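PDB 4AW7: GH86A beta-porphyranase from Bacteroides plebeius, which hydrolyses the sulfated red-algal polysaccharide porphyran, cutting the linkages between beta-D-galactopyranose and alpha-L-galactopyranose-6-sulfate. Local coordinates for residues P93-E107 with Y131-N145. Sequence-based numbering, arbitrary orientation.
With K (potassium ion), chain G; GAL (beta-D-galactopyranose), chain D; GLA (alpha-D-galactopyranose), chain B.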
loop_
_atom_site.group_PDB
_atom_site.type_symbol
_atom_site.label_atom_id
_atom_site.label_comp_id
_atom_site.label_asym_id
_atom_site.label_seq_id
_atom_site.Cartn_x
_atom_site.Cartn_y
_atom_site.Cartn_z
ATOM N N PRO A 93 -27.960 -24.401 -7.028
ATOM C CA PRO A 93 -26.798 -25.238 -6.764
ATOM C C PRO A 93 -25.863 -25.323 -7.971
ATOM O O PRO A 93 -26.325 -25.413 -9.132
ATOM C CB PRO A 93 -27.409 -26.604 -6.450
ATOM C CG PRO A 93 -28.753 -26.256 -5.919
ATOM C CD PRO A 93 -29.216 -25.140 -6.788
ATOM N N TYR A 94 -24.565 -25.293 -7.683
ATOM C CA TYR A 94 -23.515 -25.399 -8.716
ATOM C C TYR A 94 -22.340 -26.147 -8.103
ATOM O O TYR A 94 -21.775 -25.704 -7.112
ATOM C CB TYR A 94 -23.096 -24.008 -9.244
ATOM C CG TYR A 94 -21.903 -24.070 -10.162
ATOM C CD1 TYR A 94 -22.036 -24.522 -11.473
ATOM C CD2 TYR A 94 -20.624 -23.725 -9.714
ATOM C CE1 TYR A 94 -20.932 -24.596 -12.322
ATOM C CE2 TYR A 94 -19.507 -23.802 -10.564
ATOM C CZ TYR A 94 -19.677 -24.237 -11.871
ATOM O OH TYR A 94 -18.603 -24.342 -12.749
ATOM N N SER A 95 -21.923 -27.256 -8.718
ATOM C CA SER A 95 -20.845 -28.089 -8.210
ATOM C C SER A 95 -19.697 -28.243 -9.216
ATOM O O SER A 95 -18.791 -29.045 -9.007
ATOM C CB SER A 95 -21.412 -29.472 -7.907
ATOM O OG SER A 95 -22.126 -29.960 -9.018
ATOM N N GLY A 96 -19.716 -27.435 -10.266
ATOM C CA GLY A 96 -18.638 -27.445 -11.239
ATOM C C GLY A 96 -17.383 -26.708 -10.778
ATOM O O GLY A 96 -17.233 -26.331 -9.613
ATOM N N ASN A 97 -16.463 -26.519 -11.712
ATOM C CA ASN A 97 -15.194 -25.844 -11.475
ATOM C C ASN A 97 -15.433 -24.382 -11.063
ATOM O O ASN A 97 -16.310 -23.703 -11.599
ATOM C CB ASN A 97 -14.312 -25.889 -12.741
ATOM C CG ASN A 97 -12.988 -25.160 -12.578
ATOM O OD1 ASN A 97 -12.074 -25.661 -11.910
ATOM N ND2 ASN A 97 -12.875 -23.965 -13.182
ATOM N N ILE A 98 -14.637 -23.931 -10.100
ATOM C CA ILE A 98 -14.618 -22.516 -9.715
ATOM C C ILE A 98 -13.330 -21.902 -10.233
ATOM O O ILE A 98 -12.227 -22.292 -9.863
ATOM C CB ILE A 98 -14.738 -22.323 -8.205
ATOM C CG1 ILE A 98 -16.013 -22.979 -7.684
ATOM C CG2 ILE A 98 -14.722 -20.829 -7.881
ATOM C CD1 ILE A 98 -16.258 -22.814 -6.207
ATOM N N SER A 99 -13.496 -20.900 -11.073
ATOM C CA SER A 99 -12.380 -20.081 -11.512
ATOM C C SER A 99 -12.308 -18.815 -10.673
ATOM O O SER A 99 -13.309 -18.384 -10.089
ATOM C CB SER A 99 -12.558 -19.680 -12.953
ATOM O OG SER A 99 -12.388 -20.774 -13.841
ATOM N N VAL A 100 -11.119 -18.224 -10.650
ATOM C CA VAL A 100 -10.829 -17.058 -9.823
ATOM C C VAL A 100 -10.450 -15.865 -10.688
ATOM O O VAL A 100 -9.509 -15.961 -11.497
ATOM C CB VAL A 100 -9.681 -17.347 -8.853
ATOM C CG1 VAL A 100 -9.367 -16.117 -8.044
ATOM C CG2 VAL A 100 -10.001 -18.514 -7.936
ATOM N N LYS A 101 -11.180 -14.756 -10.563
ATOM C CA LYS A 101 -10.853 -13.523 -11.247
ATOM C C LYS A 101 -10.138 -12.606 -10.265
ATOM O O LYS A 101 -10.608 -12.376 -9.133
ATOM C CB LYS A 101 -12.077 -12.817 -11.789
ATOM C CG LYS A 101 -11.765 -11.643 -12.719
ATOM C CD LYS A 101 -13.046 -10.973 -13.238
ATOM C CE LYS A 101 -12.790 -9.739 -14.043
ATOM N NZ LYS A 101 -12.599 -10.103 -15.431
ATOM N N ARG A 102 -9.015 -12.040 -10.679
ATOM C CA ARG A 102 -8.245 -11.178 -9.808
ATOM C C ARG A 102 -8.887 -9.815 -9.691
ATOM O O ARG A 102 -8.817 -8.989 -10.582
ATOM C CB ARG A 102 -6.810 -11.050 -10.273
ATOM C CG ARG A 102 -5.974 -10.151 -9.360
ATOM C CD ARG A 102 -4.480 -10.267 -9.696
ATOM N NE ARG A 102 -3.648 -9.415 -8.895
ATOM C CZ ARG A 102 -3.098 -9.761 -7.748
ATOM N NH1 ARG A 102 -3.389 -10.893 -7.146
ATOM N NH2 ARG A 102 -2.286 -8.910 -7.155
ATOM N N TYR A 103 -9.524 -9.580 -8.542
ATOM C CA TYR A 103 -10.044 -8.278 -8.111
ATOM C C TYR A 103 -10.453 -8.442 -6.649
ATOM O O TYR A 103 -10.489 -9.567 -6.125
ATOM C CB TYR A 103 -11.219 -7.794 -8.963
ATOM C CG TYR A 103 -12.553 -8.486 -8.780
ATOM C CD1 TYR A 103 -12.813 -9.704 -9.372
ATOM C CD2 TYR A 103 -13.561 -7.916 -8.006
ATOM C CE1 TYR A 103 -14.050 -10.314 -9.227
ATOM C CE2 TYR A 103 -14.776 -8.513 -7.846
ATOM C CZ TYR A 103 -15.024 -9.715 -8.457
ATOM O OH TYR A 103 -16.233 -10.359 -8.296
ATOM N N ILE A 104 -10.772 -7.316 -6.020
ATOM C CA ILE A 104 -11.288 -7.284 -4.669
ATOM C C ILE A 104 -12.776 -6.962 -4.700
ATOM O O ILE A 104 -13.178 -5.907 -5.197
ATOM C CB ILE A 104 -10.601 -6.190 -3.827
ATOM C CG1 ILE A 104 -9.081 -6.346 -3.797
ATOM C CG2 ILE A 104 -11.195 -6.138 -2.427
ATOM C CD1 ILE A 104 -8.338 -5.120 -3.235
ATOM N N ALA A 105 -13.598 -7.866 -4.172
ATOM C CA ALA A 105 -15.006 -7.591 -3.938
ATOM C C ALA A 105 -15.135 -6.984 -2.547
ATOM O O ALA A 105 -14.589 -7.546 -1.586
ATOM C CB ALA A 105 -15.829 -8.887 -4.039
ATOM N N THR A 106 -15.852 -5.874 -2.432
ATOM C CA THR A 106 -16.155 -5.240 -1.171
ATOM C C THR A 106 -17.614 -4.831 -1.137
ATOM O O THR A 106 -18.282 -4.847 -2.175
ATOM C CB THR A 106 -15.179 -4.082 -0.885
ATOM O OG1 THR A 106 -15.281 -3.688 0.500
ATOM C CG2 THR A 106 -15.412 -2.899 -1.779
ATOM N N GLU A 107 -18.123 -4.516 0.048
ATOM C CA GLU A 107 -19.491 -4.069 0.202
ATOM C C GLU A 107 -19.537 -2.749 0.946
ATOM O O GLU A 107 -18.779 -2.526 1.891
ATOM C CB GLU A 107 -20.306 -5.081 0.985
ATOM C CG GLU A 107 -20.435 -6.431 0.303
ATOM C CD GLU A 107 -21.598 -6.556 -0.666
ATOM O OE1 GLU A 107 -22.004 -5.542 -1.290
ATOM O OE2 GLU A 107 -22.092 -7.700 -0.806
ATOM N N TYR A 131 -20.474 -17.948 -2.812
ATOM C CA TYR A 131 -19.274 -18.130 -3.613
ATOM C C TYR A 131 -19.042 -19.581 -4.040
ATOM O O TYR A 131 -18.569 -19.826 -5.150
ATOM C CB TYR A 131 -18.066 -17.520 -2.901
ATOM C CG TYR A 131 -18.035 -15.993 -2.922
ATOM C CD1 TYR A 131 -18.112 -15.296 -4.112
ATOM C CD2 TYR A 131 -17.913 -15.258 -1.745
ATOM C CE1 TYR A 131 -18.062 -13.924 -4.144
ATOM C CE2 TYR A 131 -17.846 -13.872 -1.769
ATOM C CZ TYR A 131 -17.938 -13.210 -2.952
ATOM O OH TYR A 131 -17.874 -11.818 -2.983
ATOM N N SER A 132 -19.344 -20.551 -3.181
ATOM C CA SER A 132 -19.087 -21.953 -3.540
ATOM C C SER A 132 -20.034 -22.455 -4.613
ATOM O O SER A 132 -19.727 -23.477 -5.248
ATOM C CB SER A 132 -19.080 -22.849 -2.309
ATOM O OG SER A 132 -20.363 -22.963 -1.791
ATOM N N ASN A 133 -21.133 -21.754 -4.845
ATOM C CA ASN A 133 -22.044 -22.059 -5.928
ATOM C C ASN A 133 -21.912 -21.108 -7.103
ATOM O O ASN A 133 -22.844 -20.890 -7.869
ATOM C CB ASN A 133 -23.494 -22.126 -5.412
ATOM C CG ASN A 133 -23.719 -23.339 -4.545
ATOM O OD1 ASN A 133 -23.933 -24.441 -5.059
ATOM N ND2 ASN A 133 -23.682 -23.150 -3.236
ATOM N N SER A 134 -20.738 -20.475 -7.212
ATOM C CA SER A 134 -20.447 -19.593 -8.318
ATOM C C SER A 134 -19.369 -20.204 -9.201
ATOM O O SER A 134 -18.424 -20.784 -8.722
ATOM C CB SER A 134 -19.931 -18.240 -7.795
ATOM O OG SER A 134 -20.904 -17.523 -7.042
ATOM N N GLU A 135 -19.496 -19.970 -10.500
ATOM C CA GLU A 135 -18.478 -20.408 -11.450
ATOM C C GLU A 135 -17.230 -19.543 -11.436
ATOM O O GLU A 135 -16.164 -20.009 -11.833
ATOM C CB GLU A 135 -19.015 -20.487 -12.886
ATOM C CG GLU A 135 -19.451 -19.239 -13.563
ATOM C CD GLU A 135 -20.148 -19.473 -14.914
ATOM O OE1 GLU A 135 -20.417 -20.649 -15.278
ATOM O OE2 GLU A 135 -20.433 -18.452 -15.608
ATOM N N LEU A 136 -17.364 -18.301 -10.974
ATOM C CA LEU A 136 -16.260 -17.350 -10.975
ATOM C C LEU A 136 -16.358 -16.578 -9.655
ATOM O O LEU A 136 -17.449 -16.028 -9.357
ATOM C CB LEU A 136 -16.412 -16.380 -12.157
ATOM C CG LEU A 136 -15.205 -15.470 -12.447
ATOM C CD1 LEU A 136 -13.956 -16.233 -12.854
ATOM C CD2 LEU A 136 -15.625 -14.440 -13.463
ATOM N N VAL A 137 -15.255 -16.533 -8.923
ATOM C CA VAL A 137 -15.188 -15.808 -7.665
ATOM C C VAL A 137 -14.058 -14.792 -7.680
ATOM O O VAL A 137 -13.076 -14.964 -8.386
ATOM C CB VAL A 137 -14.997 -16.787 -6.495
ATOM C CG1 VAL A 137 -16.191 -17.785 -6.425
ATOM C CG2 VAL A 137 -13.677 -17.517 -6.538
ATOM N N PRO A 138 -14.155 -13.723 -6.879
ATOM C CA PRO A 138 -12.995 -12.825 -6.738
ATOM C C PRO A 138 -11.867 -13.467 -5.998
ATOM O O PRO A 138 -12.065 -14.257 -5.063
ATOM C CB PRO A 138 -13.562 -11.667 -5.912
ATOM C CG PRO A 138 -14.654 -12.317 -5.075
ATOM C CD PRO A 138 -15.285 -13.329 -6.031
ATOM N N GLU A 139 -10.643 -13.095 -6.357
ATOM C CA GLU A 139 -9.515 -13.563 -5.603
ATOM C C GLU A 139 -9.539 -13.064 -4.170
ATOM O O GLU A 139 -9.010 -13.744 -3.277
ATOM C CB GLU A 139 -8.188 -13.165 -6.293
ATOM C CG GLU A 139 -6.946 -13.703 -5.615
ATOM C CD GLU A 139 -5.649 -13.428 -6.360
ATOM O OE1 GLU A 139 -5.670 -12.750 -7.414
ATOM O OE2 GLU A 139 -4.609 -13.893 -5.863
ATOM N N PHE A 140 -10.043 -11.851 -3.961
ATOM C CA PHE A 140 -10.081 -11.225 -2.631
ATOM C C PHE A 140 -11.488 -10.804 -2.301
ATOM O O PHE A 140 -12.176 -10.184 -3.098
ATOM C CB PHE A 140 -9.175 -9.984 -2.564
ATOM C CG PHE A 140 -7.761 -10.261 -2.994
ATOM C CD1 PHE A 140 -6.881 -10.830 -2.104
ATOM C CD2 PHE A 140 -7.328 -10.005 -4.283
ATOM C CE1 PHE A 140 -5.617 -11.164 -2.483
ATOM C CE2 PHE A 140 -6.047 -10.306 -4.668
ATOM C CZ PHE A 140 -5.204 -10.916 -3.780
ATOM N N PHE A 141 -11.908 -11.111 -1.071
ATOM C CA PHE A 141 -13.168 -10.595 -0.530
ATOM C C PHE A 141 -12.823 -9.780 0.716
ATOM O O PHE A 141 -12.139 -10.263 1.605
ATOM C CB PHE A 141 -14.129 -11.738 -0.200
ATOM C CG PHE A 141 -15.485 -11.287 0.293
ATOM C CD1 PHE A 141 -16.126 -10.170 -0.224
ATOM C CD2 PHE A 141 -16.166 -12.020 1.254
ATOM C CE1 PHE A 141 -17.366 -9.778 0.219
ATOM C CE2 PHE A 141 -17.447 -11.638 1.656
ATOM C CZ PHE A 141 -18.036 -10.532 1.152
ATOM N N GLU A 142 -13.333 -8.556 0.738
ATOM C CA GLU A 142 -13.057 -7.542 1.765
ATOM C C GLU A 142 -14.441 -7.110 2.275
ATOM O O GLU A 142 -15.032 -6.153 1.771
ATOM C CB GLU A 142 -12.277 -6.408 1.126
ATOM C CG GLU A 142 -11.746 -5.349 2.065
ATOM C CD GLU A 142 -10.999 -4.236 1.326
ATOM O OE1 GLU A 142 -11.446 -3.835 0.235
ATOM O OE2 GLU A 142 -9.976 -3.773 1.897
ATOM N N PRO A 143 -15.018 -7.888 3.227
ATOM C CA PRO A 143 -16.453 -7.810 3.513
ATOM C C PRO A 143 -17.142 -6.452 3.632
ATOM O O PRO A 143 -18.240 -6.309 3.160
ATOM C CB PRO A 143 -16.527 -8.613 4.809
ATOM C CG PRO A 143 -15.583 -9.739 4.596
ATOM C CD PRO A 143 -14.463 -9.151 3.755
ATOM N N LEU A 144 -16.548 -5.498 4.356
ATOM C CA LEU A 144 -17.151 -4.178 4.523
ATOM C C LEU A 144 -16.133 -3.075 4.327
ATOM O O LEU A 144 -15.113 -3.059 5.014
ATOM C CB LEU A 144 -17.775 -4.048 5.917
ATOM C CG LEU A 144 -18.860 -5.028 6.338
ATOM C CD1 LEU A 144 -19.164 -4.877 7.821
ATOM C CD2 LEU A 144 -20.161 -4.763 5.497
ATOM N N ASN A 145 -16.426 -2.164 3.439
ATOM C CA ASN A 145 -15.554 -1.028 3.198
ATOM C C ASN A 145 -15.690 0.006 4.304
ATOM O O ASN A 145 -16.815 0.352 4.697
ATOM C CB ASN A 145 -15.943 -0.383 1.890
ATOM C CG ASN A 145 -15.018 0.761 1.524
ATOM O OD1 ASN A 145 -13.789 0.584 1.477
ATOM N ND2 ASN A 145 -15.588 1.940 1.262
HETATM K K K G . -16.655 -12.769 -9.878
HETATM C C1 GAL D . -12.548 5.981 0.935
HETATM C C2 GAL D . -13.799 5.426 0.227
HETATM C C3 GAL D . -13.861 5.887 -1.218
HETATM C C4 GAL D . -13.573 7.360 -1.358
HETATM C C5 GAL D . -12.229 7.685 -0.683
HETATM C C6 GAL D . -11.769 9.134 -1.082
HETATM O O1 GAL D . -12.596 5.526 2.346
HETATM O O2 GAL D . -13.826 3.967 0.344
HETATM O O3 GAL D . -15.145 5.727 -1.758
HETATM O O4 GAL D . -14.637 8.128 -0.762
HETATM O O5 GAL D . -12.437 7.382 0.772
HETATM O O6 GAL D . -10.918 9.030 -2.307
HETATM C C1 GLA B . -12.548 5.981 0.935
HETATM C C2 GLA B . -13.799 5.426 0.227
HETATM C C3 GLA B . -13.861 5.887 -1.218
HETATM C C4 GLA B . -13.573 7.360 -1.358
HETATM C C5 GLA B . -12.229 7.685 -0.683
HETATM C C6 GLA B . -11.769 9.134 -1.082
HETATM O O1 GLA B . -11.370 5.342 0.683
HETATM O O2 GLA B . -13.826 3.967 0.344
HETATM O O3 GLA B . -15.145 5.727 -1.758
HETATM O O4 GLA B . -14.637 8.128 -0.762
HETATM O O5 GLA B . -12.437 7.382 0.772
HETATM O O6 GLA B . -10.918 9.030 -2.307
HETATM O O HOH W 1 -15.415 -22.001 -13.924
HETATM O O HOH W 2 -18.531 -10.578 -5.824
#
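Tyr103 lays one face of its ring over Pro138, whose CB sits 3.7 Å from the ring centroid in a CH-pi contact. Swung between its own backbone N and carbonyl carbon (chi1 73°), that ring carries OH to 2.9 Å from the potassium ion, which lies at its edge; Leu136 O is a longer ligand. Pro138 CG packs on Ala105 CB. At the corner both chains turn, Arg102 NH1 bonds Glu139 OE1 at 3.0 Å, a salt bridge in which NH1 comes to OE1 from above the carboxylate plane, while the same NH1 lies at the edge of the Phe140 ring. Parallel strand pairing runs through 99-101 with 136-138 and resumes at 104-106 with 140-142 after a beta bulge. Beyond it, Thr106 OG1 donates to Glu142 O (2.8 Å), and Glu107 O takes Asn145 N, which probably helps place Asn145, whose ND2 reaches the galactose O2 at 2.8 Å. At the far end Asn133 OD1 accepts Tyr94 N on a lone pair, Tyr94 CE2 lies 3.7 Å from Glu135 CA, and Tyr94 OH bonds Asn97 O. With an alanine here, Asn97 O would probably lose its hydroxyl donor and Glu135 the ring it lies against. Strands 104-106 and 136-142, linked by helix 120-132, form a beta-alpha-beta unit of the curled parallel sheet, consistent with a (beta/alpha)8 barrel, with 66-71 beside 104-106, 189-195 beside 136-142, and helices 74-82 and 160-179 against Phe141.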